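Local coordinates for endo-1,4-beta-xylanase (PDB 3KST), which probably hydrolyses glycosidic bonds in xylan-type plant polysaccharides as a calcium-binding enzyme of glycoside hydrolase family 43, at residues Val84-Glu88 / Ser89-Phe93; Val146-Thr149 / Asp150-Ile154. All blocks are in the same frame, centred on the assembly; numbering follows the deposited sequence.

In the fold
Contact 1 (residues 84-93) comes first along the chain, and contact 2 (residues 146-154) follows after it has closed. Each is the turn end of a beta hairpin. Contact 1 joins strands 80-87 and 92-99 of a three-stranded antiparallel sheet. Contact 2 joins strands 141-148 and 152-158 of a four-stranded one. These sheets are separate blades of the five-bladed beta-propeller known for family 43. The contact centres lie 28 Å apart, and the nearest atoms are about 12 Å apart, so the two do not touch. Contact 1 adjoins Glu83, a calcium ligand. Contact 2 adjoins Asp130 and Glu190, both predicted to serve catalysis.

Contact 1: residues Val84-Glu88 / Ser89-Phe93; sequences VYYVE and SKKKF
Tyr86 turns the edge of its ring toward the face of Phe93. The ring centroids of Tyr86 and Phe93 are 5.0 Å apart and the planes meet at 55°, an edge-to-face pair. Tyr86 CD1 is the edge atom that meets it, 3.6 Å above the plane of the Phe93 ring and over its centre. Nearer the backbone, Tyr86 CB lies 3.7 Å from Phe93 CE2. Tyr86 holds CG anti to its own N (chi1 176°), and from there the ring runs along toward the turn. Its far end reaches Lys91, with Tyr86 OH 3.4 Å from Lys91 CG. Glu88 OE1 meets the Tyr86 ring at its edge, in plane. The other oxygen, Glu88 OE2, makes a long salt bridge of 3.6 Å to Lys91 NZ. A bend at the last torsion of Lys91 (chi4 -66°) brings the amine round to it. The backbone that carries these side chains is the turn end of a beta hairpin, strands 80-87 and 92-99 of one propeller blade. Val87 N gives a hydrogen bond of 3.0 Å to Lys92 O. Val87 O takes weak bonds from Lys90 N and Lys91 N, which close the turn. Tyr32 packs against both aromatic rings, edge-to-face in the case of Phe93. On the neighbouring residue, Tyr85 OH is hydrogen-bonded to Glu83, a calcium ligand, and to Leu133 N. Lys90 NZ bonds to Asp161 O.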
# COMPACT_ATOMS: atom_id res chain seq x y z
N VAL A 84 -2.53 -5.03 -5.61
CA VAL A 84 -3.18 -5.81 -6.68
C VAL A 84 -4.47 -5.11 -7.10
O VAL A 84 -5.27 -4.70 -6.23
CB VAL A 84 -3.49 -7.24 -6.23
CG1 VAL A 84 -4.34 -7.98 -7.28
CG2 VAL A 84 -2.19 -8.04 -5.96
N TYR A 85 -4.71 -5.05 -8.41
CA TYR A 85 -5.85 -4.38 -8.99
C TYR A 85 -6.40 -5.18 -10.17
O TYR A 85 -5.64 -5.65 -11.01
CB TYR A 85 -5.49 -2.99 -9.53
CG TYR A 85 -4.48 -2.22 -8.75
CD1 TYR A 85 -4.83 -1.53 -7.58
CD2 TYR A 85 -3.15 -2.19 -9.17
CE1 TYR A 85 -3.88 -0.81 -6.88
CE2 TYR A 85 -2.22 -1.50 -8.49
CZ TYR A 85 -2.56 -0.82 -7.33
OH TYR A 85 -1.61 -0.13 -6.66
N TYR A 86 -7.73 -5.27 -10.24
CA TYR A 86 -8.39 -5.87 -11.39
C TYR A 86 -8.57 -4.67 -12.31
O TYR A 86 -9.26 -3.72 -11.95
CB TYR A 86 -9.74 -6.48 -11.05
CG TYR A 86 -10.42 -6.99 -12.31
CD1 TYR A 86 -9.95 -8.12 -12.97
CD2 TYR A 86 -11.51 -6.31 -12.84
CE1 TYR A 86 -10.57 -8.57 -14.19
CE2 TYR A 86 -12.14 -6.75 -14.03
CZ TYR A 86 -11.68 -7.87 -14.69
OH TYR A 86 -12.33 -8.24 -15.85
N VAL A 87 -7.89 -4.71 -13.46
CA VAL A 87 -7.97 -3.62 -14.44
C VAL A 87 -9.05 -3.96 -15.48
O VAL A 87 -8.88 -4.87 -16.31
CB VAL A 87 -6.60 -3.27 -15.05
CG1 VAL A 87 -5.64 -2.75 -13.96
CG2 VAL A 87 -6.00 -4.45 -15.73
N GLU A 88 -10.16 -3.22 -15.41
CA GLU A 88 -11.34 -3.42 -16.28
C GLU A 88 -11.00 -3.35 -17.77
O GLU A 88 -11.50 -4.17 -18.56
CB GLU A 88 -12.47 -2.41 -15.94
CG GLU A 88 -13.86 -2.91 -16.28
CD GLU A 88 -14.32 -4.07 -15.39
OE1 GLU A 88 -14.13 -4.00 -14.15
OE2 GLU A 88 -14.89 -5.05 -15.91
N SER A 89 -10.16 -2.36 -18.11
CA SER A 89 -9.58 -2.14 -19.45
C SER A 89 -8.92 -3.39 -20.04
O SER A 89 -9.13 -3.69 -21.21
CB SER A 89 -8.51 -1.02 -19.37
OG SER A 89 -7.85 -0.80 -20.60
N LYS A 90 -8.16 -4.12 -19.20
CA LYS A 90 -7.40 -5.32 -19.62
C LYS A 90 -8.02 -6.67 -19.26
O LYS A 90 -7.49 -7.70 -19.69
CB LYS A 90 -5.99 -5.30 -19.00
CG LYS A 90 -5.27 -3.96 -18.97
CD LYS A 90 -5.01 -3.44 -20.35
CE LYS A 90 -4.15 -2.22 -20.30
NZ LYS A 90 -3.83 -1.81 -21.66
N LYS A 91 -9.08 -6.67 -18.44
CA LYS A 91 -9.76 -7.89 -17.91
C LYS A 91 -8.79 -8.93 -17.34
O LYS A 91 -8.81 -10.12 -17.68
CB LYS A 91 -10.76 -8.47 -18.92
CG LYS A 91 -11.90 -7.50 -19.19
CD LYS A 91 -12.99 -8.13 -20.05
CE LYS A 91 -14.21 -7.23 -20.15
NZ LYS A 91 -14.91 -7.05 -18.85
N LYS A 92 -7.94 -8.42 -16.44
CA LYS A 92 -6.83 -9.17 -15.84
C LYS A 92 -6.37 -8.46 -14.54
O LYS A 92 -6.55 -7.24 -14.40
CB LYS A 92 -5.69 -9.19 -16.86
CG LYS A 92 -4.63 -10.26 -16.68
CD LYS A 92 -3.60 -10.28 -17.83
CE LYS A 92 -4.22 -10.57 -19.21
NZ LYS A 92 -3.18 -10.69 -20.27
N PHE A 93 -5.77 -9.23 -13.63
CA PHE A 93 -5.22 -8.69 -12.38
C PHE A 93 -3.76 -8.25 -12.57
O PHE A 93 -2.97 -8.94 -13.20
CB PHE A 93 -5.34 -9.72 -11.25
CG PHE A 93 -6.76 -10.12 -10.97
CD1 PHE A 93 -7.37 -11.13 -11.73
CD2 PHE A 93 -7.51 -9.46 -9.99
CE1 PHE A 93 -8.69 -11.49 -11.51
CE2 PHE A 93 -8.85 -9.82 -9.78
CZ PHE A 93 -9.42 -10.83 -10.53

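Contact 2: residues Val146-Thr149 / Asp150-Ile154; sequences VRFT and DGNVI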
# COMPACT_ATOMS: atom_id res chain seq x y z
N VAL A 146 8.32 5.77 -4.62
CA VAL A 146 9.37 6.47 -3.88
C VAL A 146 10.66 6.46 -4.65
O VAL A 146 11.07 5.39 -5.12
CB VAL A 146 9.68 5.76 -2.53
CG1 VAL A 146 11.02 6.27 -1.89
CG2 VAL A 146 8.49 5.91 -1.56
N ARG A 147 11.28 7.63 -4.83
CA ARG A 147 12.66 7.71 -5.33
C ARG A 147 13.47 8.23 -4.15
O ARG A 147 12.98 9.01 -3.31
CB ARG A 147 12.81 8.66 -6.50
CG ARG A 147 11.98 8.30 -7.71
CD ARG A 147 12.05 9.40 -8.76
NE ARG A 147 13.39 9.60 -9.31
CZ ARG A 147 13.78 10.67 -10.03
NH1 ARG A 147 12.94 11.67 -10.28
NH2 ARG A 147 15.02 10.73 -10.48
N PHE A 148 14.74 7.86 -4.13
CA PHE A 148 15.67 8.24 -3.07
C PHE A 148 16.41 9.51 -3.51
O PHE A 148 17.62 9.51 -3.75
CB PHE A 148 16.61 7.07 -2.76
CG PHE A 148 15.89 5.79 -2.56
CD1 PHE A 148 15.20 5.55 -1.36
CD2 PHE A 148 15.83 4.83 -3.56
CE1 PHE A 148 14.51 4.36 -1.18
CE2 PHE A 148 15.14 3.66 -3.38
CZ PHE A 148 14.48 3.41 -2.19
N THR A 149 15.64 10.60 -3.62
CA THR A 149 16.14 11.88 -4.12
C THR A 149 16.45 12.89 -3.04
O THR A 149 17.28 13.77 -3.26
CB THR A 149 15.15 12.49 -5.12
OG1 THR A 149 13.83 12.57 -4.54
CG2 THR A 149 15.09 11.63 -6.40
N ASP A 150 15.78 12.80 -1.89
CA ASP A 150 16.02 13.72 -0.76
C ASP A 150 15.33 13.06 0.42
O ASP A 150 14.25 13.49 0.88
CB ASP A 150 15.44 15.10 -1.05
CG ASP A 150 15.82 16.14 -0.01
OD1 ASP A 150 16.54 15.83 0.97
OD2 ASP A 150 15.44 17.31 -0.23
N GLY A 151 15.99 12.01 0.86
CA GLY A 151 15.40 11.00 1.70
C GLY A 151 14.53 10.17 0.78
O GLY A 151 14.66 10.22 -0.49
N ASN A 152 13.62 9.40 1.36
CA ASN A 152 12.59 8.75 0.58
C ASN A 152 11.56 9.81 0.23
O ASN A 152 10.95 10.40 1.14
CB ASN A 152 11.89 7.63 1.35
CG ASN A 152 12.76 6.43 1.63
OD1 ASN A 152 14.00 6.44 1.51
ND2 ASN A 152 12.10 5.34 2.01
N VAL A 153 11.38 10.06 -1.08
CA VAL A 153 10.41 11.05 -1.61
C VAL A 153 9.42 10.38 -2.55
O VAL A 153 9.80 9.57 -3.41
CB VAL A 153 11.16 12.18 -2.33
CG1 VAL A 153 10.19 13.24 -2.90
CG2 VAL A 153 12.11 12.82 -1.36
N ILE A 154 8.14 10.70 -2.37
CA ILE A 154 7.08 10.19 -3.21
C ILE A 154 7.00 11.01 -4.50
O ILE A 154 6.83 12.23 -4.48
CB ILE A 154 5.71 10.19 -2.49
CG1 ILE A 154 5.80 9.27 -1.26
CG2 ILE A 154 4.61 9.71 -3.48
CD1 ILE A 154 4.54 9.25 -0.37
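Thr149 and Val153 meet across the turn, their side chains crossing at about a right angle. Thr149 OG1 does the touching, 3.5 Å from Val153 CB. Its chi1 of 53° turns the hydroxyl to this side, where OG1 also bonds to Trp155 NE1. Val146 packs on the other face of the hairpin, with CG1 3.6 Å from Asn152 CB. Its second methyl, Val146 CG2, reaches Ile154 CG1 at 4.3 Å. Between them the backbones of Arg147 and Val153 form a hydrogen-bonded antiparallel pair. Arg147 N is 2.8 Å from Val153 O, and Val153 N is 2.9 Å from Arg147 O, the latter bond being the straighter. Asn152 lies beside Phe148 and points the same way. Asn152 OD1 sits in the plane of the Phe148 ring at its edge, 3.2 Å from Phe148 CD1, and the amide is turned 72° from that ring. Asn152 ND2 gives its hydrogen bond to Glu190 OE1. With an alanine here the amide is gone, which would probably leave Glu190 OE1 without this donor and open a gap at the edge of the Phe148 ring. The backbone at Phe148 fits an inverse gamma turn. Asp150 forms salt bridges to Lys187 and Lys176. This is a tight beta hairpin of a propeller blade, whose Asn152 is a second-shell partner of the predicted proton donor in a family 43 active site.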